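Local coordinates for ficolin-3 (Homo sapiens, PDB 2J5Z), which binds galactose through its fibrinogen-like recognition domain and probably acts as a soluble lectin of innate immunity that senses sugars on microbial surfaces, at residues L90-T94 with F120-G124; G97-L101 with R217-R221; A115-F120 with A132-E138; H148-T154 with A174-A178. One frame throughout, in Å; residues are numbered along the deposited sequence. Where two conformers were deposited one is given.

Contact 1. Residues L90-T94 with F120-G124; sequences LHQLT and FRLLG
Thr94 and Leu122 make the direct hydrogen bond of this contact: Leu122 N donates to Thr94 OG1 over 3.2 Å, the N-H pointing at the oxygen within about 20° of straight. The same hydroxyl donates to Leu90 O at 2.7 Å, one turn back in the helix. Thr94 N also binds Leu90 O, from the opposite face of its carbonyl plane, and with chi1 at 64° the hydroxyl can hold Leu90 O while facing the strand. A water adds a second polar link, donating to His91 O and to Leu122 O. The His91 ring supplies a CH-pi contact: Gly124 CA sits over one face, 3.6 Å from the ring centroid. Apolar contacts fill the inner side, where Leu90 CB meets Leu122 CD1 at 3.8 Å and Thr94 CG2 touches the edge of the Phe120 ring. On the outer side Arg121 CD lies 3.4 Å from Thr94 O. The axis of helix segment 90-94 makes 126° with that of strand residues 120-122, with Leu90 and Thr94 also resting on Leu220 of strand 215-220 and Phe120 meeting Phe55 of strand 52-58.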
# COMPACT_ATOMS: atom_id res chain seq x y z
N LEU A 90 10.00 -19.73 2.37
CA LEU A 90 8.98 -20.78 2.49
C LEU A 90 9.53 -22.05 3.12
O LEU A 90 8.90 -22.66 3.99
CB LEU A 90 8.33 -21.08 1.13
CG LEU A 90 7.38 -19.99 0.62
CD1 LEU A 90 7.03 -20.15 -0.86
CD2 LEU A 90 6.08 -19.93 1.46
N HIS A 91 10.73 -22.46 2.69
CA HIS A 91 11.36 -23.59 3.36
C HIS A 91 11.57 -23.34 4.86
O HIS A 91 11.28 -24.20 5.70
CB HIS A 91 12.71 -23.93 2.72
CG HIS A 91 13.46 -24.99 3.46
ND1 HIS A 91 14.60 -24.73 4.20
CD2 HIS A 91 13.19 -26.30 3.62
CE1 HIS A 91 15.02 -25.85 4.76
NE2 HIS A 91 14.18 -26.82 4.42
N GLN A 92 12.10 -22.17 5.21
CA GLN A 92 12.35 -21.85 6.62
C GLN A 92 11.07 -21.79 7.45
O GLN A 92 11.02 -22.31 8.57
CB GLN A 92 13.18 -20.56 6.74
CG GLN A 92 14.64 -20.79 6.32
CD GLN A 92 15.48 -19.55 6.37
OE1 GLN A 92 15.18 -18.60 7.10
NE2 GLN A 92 16.58 -19.55 5.61
N LEU A 93 10.03 -21.19 6.87
CA LEU A 93 8.75 -21.08 7.57
C LEU A 93 8.12 -22.44 7.80
O LEU A 93 7.57 -22.71 8.87
CB LEU A 93 7.76 -20.22 6.78
CG LEU A 93 7.95 -18.70 6.80
CD1 LEU A 93 7.22 -18.11 5.61
CD2 LEU A 93 7.46 -18.09 8.13
N THR A 94 8.20 -23.31 6.79
CA THR A 94 7.42 -24.55 6.80
C THR A 94 8.17 -25.76 7.35
O THR A 94 7.62 -26.87 7.37
CB THR A 94 6.80 -24.86 5.43
OG1 THR A 94 7.84 -25.10 4.47
CG2 THR A 94 5.92 -23.69 4.95
N PHE A 120 1.38 -27.96 3.67
CA PHE A 120 2.26 -27.50 2.62
C PHE A 120 3.64 -27.30 3.24
O PHE A 120 3.78 -26.67 4.29
CB PHE A 120 1.73 -26.16 2.06
CG PHE A 120 2.67 -25.45 1.11
CD1 PHE A 120 2.50 -25.57 -0.27
CD2 PHE A 120 3.67 -24.62 1.58
CE1 PHE A 120 3.35 -24.89 -1.16
CE2 PHE A 120 4.52 -23.95 0.72
CZ PHE A 120 4.36 -24.07 -0.65
N ARG A 121 4.65 -27.83 2.58
CA ARG A 121 6.02 -27.68 3.04
C ARG A 121 6.94 -27.74 1.84
O ARG A 121 6.68 -28.48 0.90
CB ARG A 121 6.36 -28.81 4.02
CG ARG A 121 7.76 -28.82 4.54
CD ARG A 121 7.89 -29.82 5.70
NE ARG A 121 7.54 -31.17 5.28
CZ ARG A 121 8.40 -32.06 4.80
NH1 ARG A 121 9.70 -31.77 4.70
NH2 ARG A 121 7.96 -33.27 4.45
N LEU A 122 8.01 -26.94 1.85
CA LEU A 122 9.03 -27.10 0.82
C LEU A 122 10.30 -27.67 1.43
O LEU A 122 10.71 -27.25 2.52
CB LEU A 122 9.37 -25.77 0.14
CG LEU A 122 8.28 -25.00 -0.60
CD1 LEU A 122 8.92 -23.83 -1.37
CD2 LEU A 122 7.50 -25.93 -1.54
N LEU A 123 10.90 -28.62 0.74
CA LEU A 123 12.22 -29.12 1.14
C LEU A 123 13.23 -28.02 0.89
O LEU A 123 12.87 -26.96 0.35
CB LEU A 123 12.57 -30.40 0.39
CG LEU A 123 11.96 -31.68 0.98
CD1 LEU A 123 10.44 -31.62 0.95
CD2 LEU A 123 12.46 -32.93 0.26
N GLY A 124 14.48 -28.24 1.30
CA GLY A 124 15.54 -27.22 1.16
C GLY A 124 16.13 -27.11 -0.25
O GLY A 124 15.71 -27.81 -1.17
O HOH W 1 10.71 -27.02 5.42

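Contact 2. Residues G97-L101 with R217-R221; sequences GNWEL and RMMLR
Glu100 and Arg221 run side by side and point the same way, bringing carboxylate and guanidinium together in a salt bridge. Arg221 NE donates to Glu100 OE2 over 2.9 Å in an almost straight bond (177°). The oxygen lies in the guanidinium plane and is met on its syn side; the carboxylate and guanidinium planes are 38° apart. Glu100 CG sits between its backbone N and carbonyl carbon (chi1 54°), and from there the extended chain runs alongside Arg221. A water joins the other carboxylate oxygen, OE1, to Arg221 NH2, while NH1 binds the backbone oxygens of Glu48 and Gly50. The backbones of the same two residues also pair: Arg221 N donates to Glu100 O at 3.0 Å, and the return bond from Glu100 N is less certain because the position of Arg221 O is. Trp99 and Leu220 cross at about a right angle, with Trp99 CE3 3.6 Å from Leu220 CB; NE1 of the indole turns instead to Gln96 O. Leu101 and Leu220 form an antiparallel non-hydrogen-bonded pair, Leu101 CD1 lying 3.9 Å from Leu220 CD2 on the sheet face they share with Phe120. This joins the start of strand 101-106 to strand 215-220, which runs between 101-106 and 52-58 in the antiparallel sheet of the fibrinogen-like domain. The last residue is therefore held by main chain and side chain together; its guanidinium probably offsets part of the charge of Glu100, whereas the terminal carboxylate has a long, weak ion pair with Arg16.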
# COMPACT_ATOMS: atom_id res chain seq x y z
N GLY A 97 5.85 -26.92 12.33
CA GLY A 97 4.43 -26.57 12.37
C GLY A 97 3.66 -27.14 11.19
O GLY A 97 4.23 -27.54 10.18
N ASN A 98 2.35 -27.25 11.35
CA ASN A 98 1.53 -27.63 10.22
C ASN A 98 0.92 -26.38 9.61
O ASN A 98 0.26 -25.60 10.30
CB ASN A 98 0.49 -28.68 10.60
CG ASN A 98 1.08 -30.08 10.72
OD1 ASN A 98 2.05 -30.30 11.45
ND2 ASN A 98 0.50 -31.04 10.00
N TRP A 99 1.19 -26.17 8.34
CA TRP A 99 0.63 -25.06 7.59
C TRP A 99 -0.29 -25.57 6.50
O TRP A 99 0.16 -26.26 5.59
CB TRP A 99 1.73 -24.24 6.92
CG TRP A 99 2.80 -23.69 7.83
CD1 TRP A 99 3.82 -24.39 8.42
CD2 TRP A 99 2.98 -22.32 8.20
NE1 TRP A 99 4.61 -23.53 9.15
CE2 TRP A 99 4.12 -22.26 9.03
CE3 TRP A 99 2.30 -21.13 7.91
CZ2 TRP A 99 4.59 -21.06 9.58
CZ3 TRP A 99 2.77 -19.94 8.46
CH2 TRP A 99 3.90 -19.92 9.28
N GLU A 100 -1.57 -25.23 6.59
CA GLU A 100 -2.53 -25.60 5.56
C GLU A 100 -2.40 -24.62 4.41
O GLU A 100 -2.09 -23.45 4.62
CB GLU A 100 -3.95 -25.57 6.13
CG GLU A 100 -4.29 -24.24 6.77
CD GLU A 100 -5.66 -24.19 7.43
OE1 GLU A 100 -6.58 -24.93 7.00
OE2 GLU A 100 -5.81 -23.37 8.37
N LEU A 101 -2.62 -25.11 3.19
CA LEU A 101 -2.57 -24.27 2.00
C LEU A 101 -3.97 -23.96 1.49
O LEU A 101 -4.77 -24.87 1.26
CB LEU A 101 -1.79 -24.97 0.88
CG LEU A 101 -1.76 -24.23 -0.47
CD1 LEU A 101 -0.94 -22.92 -0.41
CD2 LEU A 101 -1.22 -25.12 -1.58
N ARG A 217 -4.28 -15.93 -5.36
CA ARG A 217 -3.45 -15.82 -4.15
C ARG A 217 -3.15 -17.22 -3.66
O ARG A 217 -3.97 -18.11 -3.81
CB ARG A 217 -4.14 -15.05 -3.03
CG ARG A 217 -4.53 -13.61 -3.36
CD ARG A 217 -4.84 -12.83 -2.09
NE ARG A 217 -5.97 -13.36 -1.33
CZ ARG A 217 -6.31 -12.91 -0.13
NH1 ARG A 217 -5.59 -11.94 0.42
NH2 ARG A 217 -7.35 -13.40 0.52
N MET A 218 -1.96 -17.41 -3.07
CA MET A 218 -1.65 -18.66 -2.36
C MET A 218 -1.28 -18.31 -0.93
O MET A 218 -0.47 -17.40 -0.70
CB MET A 218 -0.49 -19.40 -3.04
CG MET A 218 -0.66 -19.61 -4.56
SD MET A 218 0.76 -20.43 -5.34
CE MET A 218 0.58 -22.12 -4.78
N MET A 219 -1.84 -19.03 0.03
CA MET A 219 -1.71 -18.60 1.41
C MET A 219 -1.64 -19.77 2.38
O MET A 219 -2.17 -20.85 2.09
CB MET A 219 -2.87 -17.66 1.77
CG MET A 219 -4.24 -18.17 1.37
SD MET A 219 -5.46 -16.88 0.91
CE MET A 219 -5.64 -16.09 2.47
N LEU A 220 -0.98 -19.56 3.51
CA LEU A 220 -0.75 -20.59 4.53
C LEU A 220 -1.27 -20.20 5.90
O LEU A 220 -1.17 -19.04 6.32
CB LEU A 220 0.76 -20.84 4.69
CG LEU A 220 1.54 -21.23 3.45
CD1 LEU A 220 3.03 -21.30 3.80
CD2 LEU A 220 1.03 -22.55 2.88
N ARG A 221 -1.77 -21.19 6.64
CA ARG A 221 -2.15 -20.94 8.02
C ARG A 221 -1.91 -22.17 8.89
O ARG A 221 -2.31 -23.29 8.56
CB ARG A 221 -3.61 -20.51 8.10
CG ARG A 221 -4.10 -20.27 9.52
CD ARG A 221 -5.51 -19.67 9.55
NE ARG A 221 -6.55 -20.63 9.17
CZ ARG A 221 -7.85 -20.34 9.13
NH1 ARG A 221 -8.26 -19.12 9.45
NH2 ARG A 221 -8.74 -21.26 8.78
OXT ARG A 221 -1.31 -22.06 9.97
O HOH W 2 -2.96 -25.33 10.06
O HOH W 3 -1.38 -23.91 11.84
O HOH W 4 -9.04 -23.60 7.14

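Contact 3. Residues A115-F120 with A132-E138; sequences AHYATF and ALGKFSE
The Tyr117 ring lies between two side chains of the partner segment. Over one face comes Leu133 CD2, 3.9 Å from the ring centroid; over the opposite face comes Phe136, which turns its edge to the tyrosine in an edge-to-face pair with centroids 5.5 Å apart and planes at 61°. Phe136 CD1 is the leading atom, 3.8 Å from Tyr117 CE1, and Gly134 O stands at the tyrosine's edge. The edge of Phe136 also receives Ala115 CB. With CG anti to the backbone N (chi1 -169°), Leu133 swings back over Tyr117, and Leu133 CD1 lies 4.2 Å from Phe120 CD1, at the edge of that ring. The phenol OH reaches past the segment to Asp143, which, with the two packed faces, fixes the ring. Four backbone bonds tie the two segments. Gly134 N donates to Thr119 O at 2.8 Å, Ser137 N to His116 O, and His116 N to Glu138 O, the last with a bent N-H (133°). Ala118 N completes the set with Lys135 O at 2.9 Å. A water bridges Thr119 OG1 and Ala132 O. Phe120 and Leu133 form an antiparallel non-hydrogen-bonded pair, Tyr117 and Phe136 a single bridge further on: the contact belongs to the beta hairpin of strands 112-122 and 131-133 at the margin of the antiparallel sheet of the fibrinogen-like domain.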
# COMPACT_ATOMS: atom_id res chain seq x y z
N ALA A 115 -9.21 -23.84 -3.42
CA ALA A 115 -8.69 -25.19 -3.20
C ALA A 115 -7.95 -25.16 -1.87
O ALA A 115 -7.22 -24.21 -1.58
CB ALA A 115 -7.77 -25.61 -4.33
N HIS A 116 -8.16 -26.19 -1.07
CA HIS A 116 -7.51 -26.29 0.22
C HIS A 116 -6.75 -27.60 0.31
O HIS A 116 -7.19 -28.61 -0.25
CB HIS A 116 -8.53 -26.18 1.35
CG HIS A 116 -9.11 -24.81 1.50
ND1 HIS A 116 -9.94 -24.24 0.55
CD2 HIS A 116 -8.98 -23.89 2.48
CE1 HIS A 116 -10.28 -23.03 0.95
NE2 HIS A 116 -9.72 -22.79 2.12
N TYR A 117 -5.61 -27.56 0.98
CA TYR A 117 -4.79 -28.77 1.19
C TYR A 117 -4.35 -28.78 2.65
O TYR A 117 -4.04 -27.74 3.22
CB TYR A 117 -3.57 -28.79 0.26
CG TYR A 117 -3.94 -28.81 -1.20
CD1 TYR A 117 -4.05 -30.02 -1.89
CD2 TYR A 117 -4.20 -27.63 -1.90
CE1 TYR A 117 -4.41 -30.05 -3.24
CE2 TYR A 117 -4.57 -27.65 -3.25
CZ TYR A 117 -4.67 -28.87 -3.90
OH TYR A 117 -5.04 -28.89 -5.23
N ALA A 118 -4.34 -29.97 3.25
CA ALA A 118 -4.13 -30.09 4.69
C ALA A 118 -2.79 -29.52 5.17
O ALA A 118 -2.72 -28.92 6.25
CB ALA A 118 -4.24 -31.57 5.11
N THR A 119 -1.74 -29.76 4.38
CA THR A 119 -0.40 -29.24 4.71
C THR A 119 0.36 -28.79 3.46
O THR A 119 0.05 -29.20 2.34
CB THR A 119 0.50 -30.28 5.46
OG1 THR A 119 0.69 -31.44 4.63
CG2 THR A 119 -0.12 -30.71 6.80
N PHE A 120 1.38 -27.96 3.67
CA PHE A 120 2.26 -27.50 2.62
C PHE A 120 3.64 -27.30 3.24
O PHE A 120 3.78 -26.67 4.29
CB PHE A 120 1.73 -26.16 2.06
CG PHE A 120 2.67 -25.45 1.11
CD1 PHE A 120 2.50 -25.57 -0.27
CD2 PHE A 120 3.67 -24.62 1.58
CE1 PHE A 120 3.35 -24.89 -1.16
CE2 PHE A 120 4.52 -23.95 0.72
CZ PHE A 120 4.36 -24.07 -0.65
N ALA A 132 6.20 -30.69 -0.76
CA ALA A 132 5.53 -31.73 0.04
C ALA A 132 4.11 -31.25 0.38
O ALA A 132 3.91 -30.42 1.27
CB ALA A 132 6.31 -32.03 1.30
N LEU A 133 3.13 -31.77 -0.36
CA LEU A 133 1.76 -31.30 -0.23
C LEU A 133 0.89 -32.34 0.46
O LEU A 133 0.94 -33.51 0.11
CB LEU A 133 1.19 -30.99 -1.63
CG LEU A 133 -0.13 -30.24 -1.68
CD1 LEU A 133 0.05 -28.79 -1.24
CD2 LEU A 133 -0.73 -30.34 -3.09
N GLY A 134 0.10 -31.89 1.44
CA GLY A 134 -0.91 -32.71 2.11
C GLY A 134 -2.12 -32.97 1.22
O GLY A 134 -2.21 -32.47 0.10
N LYS A 135 -3.03 -33.78 1.72
CA LYS A 135 -4.21 -34.18 0.95
C LYS A 135 -5.20 -33.04 0.74
O LYS A 135 -5.31 -32.14 1.56
CB LYS A 135 -4.91 -35.36 1.64
CG LYS A 135 -3.99 -36.56 1.87
CD LYS A 135 -3.50 -37.13 0.56
CE LYS A 135 -2.65 -38.39 0.79
NZ LYS A 135 -2.04 -38.88 -0.48
N PHE A 136 -5.91 -33.10 -0.39
CA PHE A 136 -6.95 -32.16 -0.75
C PHE A 136 -8.15 -32.33 0.18
O PHE A 136 -8.65 -33.44 0.36
CB PHE A 136 -7.36 -32.43 -2.20
CG PHE A 136 -8.43 -31.51 -2.73
CD1 PHE A 136 -8.16 -30.18 -3.01
CD2 PHE A 136 -9.71 -32.00 -2.99
CE1 PHE A 136 -9.14 -29.33 -3.52
CE2 PHE A 136 -10.71 -31.16 -3.49
CZ PHE A 136 -10.42 -29.83 -3.76
N SER A 137 -8.58 -31.23 0.80
CA SER A 137 -9.74 -31.28 1.69
C SER A 137 -11.02 -30.90 0.94
O SER A 137 -11.91 -31.74 0.75
CB SER A 137 -9.54 -30.38 2.90
OG SER A 137 -9.44 -29.02 2.51
N GLU A 138 -11.10 -29.65 0.50
CA GLU A 138 -12.26 -29.17 -0.26
C GLU A 138 -11.84 -28.01 -1.15
O GLU A 138 -10.81 -27.38 -0.92
CB GLU A 138 -13.38 -28.74 0.68
CG GLU A 138 -13.03 -27.55 1.56
CD GLU A 138 -14.03 -27.30 2.66
OE1 GLU A 138 -14.90 -28.17 2.90
OE2 GLU A 138 -13.95 -26.23 3.31
O HOH W 5 3.08 -31.56 3.74

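Contact 4. Residues H148-T154 with A174-A178; sequences HSGRPFT and AWWYA
Two loops near the galactose and calcium sites of the fibrinogen-like domain meet here, joined by the isolated antiparallel bridge of Thr154 and Trp175. Thr154 N donates to Trp175 O at 2.9 Å in a nearly straight bond; the return bond, Trp175 N to Thr154 O, is weak. Next to it two T-shaped aromatic pairs form. Trp175 presents its pyrrole edge to the face of His148, CD1 and NE1 leading, with ring centroids 4.6 Å apart and planes at 82°. Phe153 turns its edge to the five-membered ring of Trp176, Phe153 CD1 standing 3.5 Å from Trp176 NE1, while its own face carries the backbone N of Trp175. Trp176 centres an inverse gamma turn, and His148 to Arg151 form a type II turn. The side chain of Tyr177 comes about 6 Å from the bound galactose at nearest atoms, its hydroxyl bound to Asn184 and its ring edge facing Thr154 OG1. Arg151, extended from CG to NE, lays one guanidinium face on Ala178 CB (3.5 Å from Arg151 CZ); its NE is held by Leu147 O. A water in the guanidinium plane takes a bond from Arg151 NH1 and gives one to Tyr177 O. Trp176 NE1 binds Tyr129 O, and Phe153 CZ packs on Ala174 CB at 3.7 Å.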
# COMPACT_ATOMS: atom_id res chain seq x y z
N HIS A 148 1.68 -32.27 -8.50
CA HIS A 148 2.94 -31.58 -8.33
C HIS A 148 3.65 -31.91 -7.03
O HIS A 148 4.82 -31.60 -6.86
CB HIS A 148 2.73 -30.08 -8.51
CG HIS A 148 2.41 -29.71 -9.92
ND1 HIS A 148 1.12 -29.46 -10.35
CD2 HIS A 148 3.19 -29.64 -11.01
CE1 HIS A 148 1.14 -29.21 -11.65
NE2 HIS A 148 2.38 -29.31 -12.07
N SER A 149 2.94 -32.57 -6.13
CA SER A 149 3.57 -32.97 -4.87
C SER A 149 4.69 -33.96 -5.12
O SER A 149 4.54 -34.85 -5.95
CB SER A 149 2.56 -33.58 -3.91
OG SER A 149 3.17 -33.80 -2.64
N GLY A 150 5.82 -33.79 -4.43
CA GLY A 150 6.96 -34.69 -4.61
C GLY A 150 7.92 -34.26 -5.70
O GLY A 150 8.94 -34.93 -5.95
N ARG A 151 7.62 -33.14 -6.37
CA ARG A 151 8.42 -32.71 -7.50
C ARG A 151 9.28 -31.51 -7.15
O ARG A 151 8.87 -30.68 -6.34
CB ARG A 151 7.53 -32.42 -8.71
CG ARG A 151 6.76 -33.65 -9.16
CD ARG A 151 5.85 -33.40 -10.33
NE ARG A 151 5.11 -34.62 -10.63
CZ ARG A 151 5.58 -35.61 -11.39
NH1 ARG A 151 6.78 -35.50 -11.97
NH2 ARG A 151 4.84 -36.69 -11.61
N PRO A 152 10.48 -31.43 -7.74
CA PRO A 152 11.36 -30.29 -7.50
C PRO A 152 10.83 -29.06 -8.21
O PRO A 152 10.04 -29.17 -9.14
CB PRO A 152 12.68 -30.74 -8.14
CG PRO A 152 12.24 -31.65 -9.26
CD PRO A 152 11.08 -32.41 -8.66
N PHE A 153 11.25 -27.89 -7.76
CA PHE A 153 10.93 -26.64 -8.44
C PHE A 153 11.86 -26.52 -9.64
O PHE A 153 13.05 -26.89 -9.54
CB PHE A 153 11.17 -25.49 -7.46
CG PHE A 153 10.43 -24.22 -7.80
CD1 PHE A 153 9.08 -24.11 -7.56
CD2 PHE A 153 11.12 -23.12 -8.31
CE1 PHE A 153 8.40 -22.93 -7.83
CE2 PHE A 153 10.45 -21.94 -8.59
CZ PHE A 153 9.09 -21.84 -8.36
N THR A 154 11.35 -26.04 -10.78
CA THR A 154 12.21 -25.69 -11.93
C THR A 154 11.94 -24.29 -12.46
O THR A 154 10.80 -23.80 -12.48
CB THR A 154 12.28 -26.74 -13.11
OG1 THR A 154 11.59 -26.29 -14.29
CG2 THR A 154 11.83 -28.08 -12.69
N ALA A 174 7.47 -20.74 -13.59
CA ALA A 174 8.31 -21.44 -12.64
C ALA A 174 7.36 -22.21 -11.72
O ALA A 174 6.38 -21.65 -11.25
CB ALA A 174 9.14 -20.45 -11.81
N TRP A 175 7.66 -23.48 -11.45
CA TRP A 175 6.72 -24.30 -10.68
C TRP A 175 7.37 -25.64 -10.45
O TRP A 175 8.46 -25.91 -10.95
CB TRP A 175 5.45 -24.53 -11.50
CG TRP A 175 4.15 -24.82 -10.78
CD1 TRP A 175 3.39 -25.97 -10.87
CD2 TRP A 175 3.41 -23.93 -9.94
NE1 TRP A 175 2.24 -25.85 -10.13
CE2 TRP A 175 2.23 -24.61 -9.54
CE3 TRP A 175 3.63 -22.62 -9.48
CZ2 TRP A 175 1.27 -24.02 -8.70
CZ3 TRP A 175 2.69 -22.04 -8.65
CH2 TRP A 175 1.52 -22.74 -8.26
N TRP A 176 6.67 -26.49 -9.71
CA TRP A 176 7.13 -27.84 -9.49
C TRP A 176 6.67 -28.69 -10.67
O TRP A 176 5.86 -29.60 -10.51
CB TRP A 176 6.57 -28.37 -8.17
CG TRP A 176 6.90 -27.47 -6.99
CD1 TRP A 176 8.04 -27.51 -6.22
CD2 TRP A 176 6.10 -26.39 -6.48
NE1 TRP A 176 7.99 -26.52 -5.26
CE2 TRP A 176 6.81 -25.82 -5.40
CE3 TRP A 176 4.86 -25.84 -6.84
CZ2 TRP A 176 6.32 -24.73 -4.67
CZ3 TRP A 176 4.36 -24.77 -6.10
CH2 TRP A 176 5.10 -24.22 -5.02
N TYR A 177 7.20 -28.37 -11.85
CA TYR A 177 6.72 -28.98 -13.10
C TYR A 177 6.95 -30.49 -13.19
O TYR A 177 7.96 -31.02 -12.71
CB TYR A 177 7.36 -28.31 -14.33
CG TYR A 177 6.93 -26.88 -14.53
CD1 TYR A 177 5.59 -26.56 -14.73
CD2 TYR A 177 7.86 -25.85 -14.50
CE1 TYR A 177 5.18 -25.24 -14.90
CE2 TYR A 177 7.47 -24.54 -14.67
CZ TYR A 177 6.13 -24.24 -14.88
OH TYR A 177 5.74 -22.93 -15.04
N ALA A 178 6.01 -31.16 -13.84
CA ALA A 178 6.17 -32.55 -14.25
C ALA A 178 6.45 -32.52 -15.76
O ALA A 178 7.58 -32.27 -16.18
CB ALA A 178 4.89 -33.32 -13.93
O HOH W 6 8.78 -33.56 -11.91

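Overall arrangement
Contacts 2 and 4 are mostly buried, contacts 1 and 3 only partly so. Contacts 1, 2 and 3 meet around one sheet: 1 and 3 share Phe120 on strand 112-122, whose ring packs against Leu220 of contact 2, and a backbone hydrogen bond joins Leu101 of contact 2 to Tyr117 of contact 3. Contact 4 lies on the side of the sugar and calcium sites, reaching the others through Trp176 on Leu122, Trp175 on Met218 and a hydrogen bond between Ser149 OG and Leu133 N. Chemistry follows place: a hydroxyl joins helix to strand in 1, a salt bridge and backbone pairing hold the chain terminus in 2, backbone bonds dominate the hairpin of 3, and aromatic rings fill the loops of 4.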